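Local coordinates for protein UDP-4-amino-4,6-dideoxy-N-acetyl-beta-L-altrosamine transaminase (Helicobacter pylori, PDB 2FNU) that catalyses a pyridoxal-phosphate-dependent amino transfer from glutamate to a UDP-linked 4-keto sugar, the second step in making the flagellin-modifying sugar pseudaminic acid, at residues G46-L51 against N196-H201. Numbering follows the deposited sequence.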
ATOM      1  N   GLY B  46       4.808  -0.734  25.016  1.00 13.25           N
ATOM      2  CA  GLY B  46       5.826  -1.498  25.756  1.00 15.34           C
ATOM      3  C   GLY B  46       6.328  -2.725  24.997  1.00 14.37           C
ATOM      4  O   GLY B  46       6.554  -3.791  25.598  1.00 15.38           O
ATOM      5  N   VAL B  47       6.490  -2.580  23.676  1.00 12.99           N
ATOM      6  CA  VAL B  47       6.988  -3.668  22.829  1.00 14.08           C
ATOM      7  C   VAL B  47       8.362  -3.340  22.268  1.00 12.70           C
ATOM      8  O   VAL B  47       8.792  -2.185  22.272  1.00 13.89           O
ATOM      9  CB  VAL B  47       5.996  -4.040  21.688  1.00 13.20           C
ATOM     10  CG1 VAL B  47       4.685  -4.557  22.286  1.00 14.31           C
ATOM     11  CG2 VAL B  47       5.727  -2.870  20.768  1.00 14.25           C
ATOM     12  N   LYS B  48       9.044  -4.375  21.775  1.00 11.99           N
ATOM     13  CA  LYS B  48      10.392  -4.231  21.265  1.00 13.76           C
ATOM     14  C   LYS B  48      10.445  -3.550  19.892  1.00 14.64           C
ATOM     15  O   LYS B  48      11.337  -2.728  19.624  1.00 15.11           O
ATOM     16  CB  LYS B  48      11.007  -5.627  21.186  1.00 17.65           C
ATOM     17  CG  LYS B  48      12.482  -5.666  21.329  1.00 24.60           C
ATOM     18  CD  LYS B  48      12.989  -7.097  21.188  1.00 18.71           C
ATOM     19  CE  LYS B  48      12.800  -7.930  22.426  1.00 21.61           C
ATOM     20  NZ  LYS B  48      13.356  -9.319  22.169  1.00 24.41           N
ATOM     21  N   HIS B  49       9.493  -3.899  19.023  1.00 12.96           N
ATOM     22  CA  HIS B  49       9.555  -3.491  17.617  1.00 11.10           C
ATOM     23  C   HIS B  49       8.205  -3.089  17.058  1.00 10.77           C
ATOM     24  O   HIS B  49       7.185  -3.660  17.422  1.00 12.58           O
ATOM     25  CB  HIS B  49      10.061  -4.640  16.755  1.00 12.59           C
ATOM     26  CG  HIS B  49      11.453  -5.083  17.073  1.00 12.63           C
ATOM     27  ND1 HIS B  49      12.551  -4.275  16.878  1.00 17.56           N
ATOM     28  CD2 HIS B  49      11.924  -6.253  17.569  1.00 18.25           C
ATOM     29  CE1 HIS B  49      13.641  -4.936  17.229  1.00 16.45           C
ATOM     30  NE2 HIS B  49      13.289  -6.134  17.661  1.00 17.27           N
ATOM     31  N   ALA B  50       8.227  -2.095  16.167  1.00 12.89           N
ATOM     32  CA  ALA B  50       7.036  -1.678  15.415  1.00 11.52           C
ATOM     33  C   ALA B  50       7.434  -1.330  13.997  1.00 12.27           C
ATOM     34  O   ALA B  50       8.499  -0.716  13.763  1.00 12.38           O
ATOM     35  CB  ALA B  50       6.363  -0.484  16.077  1.00 12.52           C
ATOM     36  N   LEU B  51       6.569  -1.710  13.053  1.00 12.39           N
ATOM     37  CA  LEU B  51       6.766  -1.348  11.653  1.00 10.97           C
ATOM     38  C   LEU B  51       5.457  -0.819  11.130  1.00 10.59           C
ATOM     39  O   LEU B  51       4.429  -1.490  11.309  1.00 11.61           O
ATOM     40  CB  LEU B  51       7.105  -2.590  10.815  1.00 13.23           C
ATOM     41  CG  LEU B  51       8.515  -3.148  10.949  1.00 15.48           C
ATOM     42  CD1 LEU B  51       8.588  -4.497  10.231  1.00 16.75           C
ATOM     43  CD2 LEU B  51       9.558  -2.173  10.387  1.00 13.86           C
ATOM     44  N   ASN B 196       7.793  -8.649  19.613  1.00 12.41           N
ATOM     45  CA  ASN B 196       8.997  -8.717  20.463  1.00 13.21           C
ATOM     46  C   ASN B 196      10.053  -9.669  19.878  1.00 15.85           C
ATOM     47  O   ASN B 196      11.067  -9.930  20.517  1.00 16.24           O
ATOM     48  CB  ASN B 196       8.628  -9.128  21.896  1.00 12.79           C
ATOM     49  CG  ASN B 196       7.782  -8.068  22.602  1.00 14.40           C
ATOM     50  OD1 ASN B 196       7.950  -6.866  22.358  1.00 14.98           O
ATOM     51  ND2 ASN B 196       6.864  -8.509  23.479  1.00 15.59           N
ATOM     52  N   ASP B 197       9.809 -10.163  18.663  1.00 13.61           N
ATOM     53  CA  ASP B 197      10.739 -11.059  17.959  1.00 12.17           C
ATOM     54  C   ASP B 197      11.559 -10.269  16.950  1.00 15.32           C
ATOM     55  O   ASP B 197      11.043  -9.848  15.910  1.00 15.19           O
ATOM     56  CB  ASP B 197       9.935 -12.162  17.255  1.00 13.19           C
ATOM     57  CG  ASP B 197      10.822 -13.270  16.688  1.00 20.22           C
ATOM     58  OD1 ASP B 197      11.696 -12.997  15.840  1.00 18.95           O
ATOM     59  OD2 ASP B 197      10.658 -14.425  17.124  1.00 27.11           O
ATOM     60  N   SER B 198      12.841 -10.065  17.257  1.00 13.97           N
ATOM     61  CA  SER B 198      13.694  -9.232  16.413  1.00 13.64           C
ATOM     62  C   SER B 198      13.934  -9.816  15.020  1.00 14.26           C
ATOM     63  O   SER B 198      13.981  -9.059  14.036  1.00 15.67           O
ATOM     64  CB  SER B 198      15.042  -8.969  17.096  1.00 15.68           C
ATOM     65  OG  SER B 198      14.842  -8.285  18.324  1.00 18.06           O
ATOM     66  N   GLU B 199      14.112 -11.138  14.920  1.00 15.32           N
ATOM     67  CA  GLU B 199      14.330 -11.751  13.612  1.00 17.09           C
ATOM     68  C   GLU B 199      13.105 -11.544  12.717  1.00 14.63           C
ATOM     69  O   GLU B 199      13.245 -11.226  11.528  1.00 16.09           O
ATOM     70  CB  GLU B 199      14.698 -13.229  13.748  1.00 19.11           C
ATOM     71  CG  GLU B 199      16.156 -13.391  14.217  1.00 21.14           C
ATOM     72  CD  GLU B 199      16.601 -14.837  14.415  1.00 27.28           C
ATOM     73  OE1 GLU B 199      17.754 -15.024  14.873  1.00 43.57           O
ATOM     74  OE2 GLU B 199      15.835 -15.776  14.112  1.00 41.39           O
ATOM     75  N   LEU B 200      11.916 -11.662  13.307  1.00 13.53           N
ATOM     76  CA  LEU B 200      10.682 -11.476  12.540  1.00 12.99           C
ATOM     77  C   LEU B 200      10.554 -10.018  12.083  1.00 12.98           C
ATOM     78  O   LEU B 200      10.240  -9.735  10.919  1.00 12.72           O
ATOM     79  CB  LEU B 200       9.466 -11.894  13.380  1.00 13.33           C
ATOM     80  CG  LEU B 200       8.099 -11.689  12.714  1.00 12.35           C
ATOM     81  CD1 LEU B 200       8.030 -12.360  11.349  1.00 15.96           C
ATOM     82  CD2 LEU B 200       7.000 -12.220  13.634  1.00 14.03           C
ATOM     83  N   HIS B 201      10.789  -9.093  13.013  1.00 12.42           N
ATOM     84  CA  HIS B 201      10.823  -7.667  12.661  1.00 12.08           C
ATOM     85  C   HIS B 201      11.730  -7.382  11.460  1.00 13.36           C
ATOM     86  O   HIS B 201      11.291  -6.778  10.492  1.00 13.68           O
ATOM     87  CB  HIS B 201      11.249  -6.844  13.884  1.00 12.12           C
ATOM     88  CG  HIS B 201      11.483  -5.399  13.584  1.00 13.31           C
ATOM     89  ND1 HIS B 201      10.451  -4.500  13.423  1.00 14.74           N
ATOM     90  CD2 HIS B 201      12.631  -4.695  13.435  1.00 15.20           C
ATOM     91  CE1 HIS B 201      10.957  -3.302  13.179  1.00 16.44           C
ATOM     92  NE2 HIS B 201      12.276  -3.393  13.183  1.00 16.70           N
TER
HETATM   93  O   HOH W   1       5.681  -6.427  25.446  1.00 23.95           O
HETATM   94  O   HOH W   2      15.807  -8.578  20.785  1.00 27.03           O
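K48 and N196 bring the two backbones closest, their CA atoms 4.8 Å apart, where the loop entering strand 49-53 passes the turn between strand 191-195 and helix 198-208. The N196 side chain reaches the backbone: its OD1 accepts from K48 N at 2.8 Å, nearly in line with the side-chain C=O (165°), while a water joins its ND2 to G46 O. The K48 chain bends at chi3, bringing K48 NZ back to N196 O at 2.9 Å; a second water links NZ to S198 OG. S198 OG also lies in the plane of the H49 ring, 2.7 Å from H49 NE2, in a nearly straight hydrogen bond (167°). H201 covers one face of H49 as an offset stack, centroids 4.2 Å apart and planes 11° from parallel, and K48 CG lies over the opposite face. Edge bond and two covered faces together should restrict rotation of the H49 ring. Beyond it, L51 CG and CD2 each approach H201 CE1 to 3.3 Å. D197 N-caps helix 198-208, OD1 accepting from L200 N. The contact packs the strand outermost in this chain's sheet against the helix following its antiparallel neighbour, in the fold type I large-domain sheet of PLP aminotransferases.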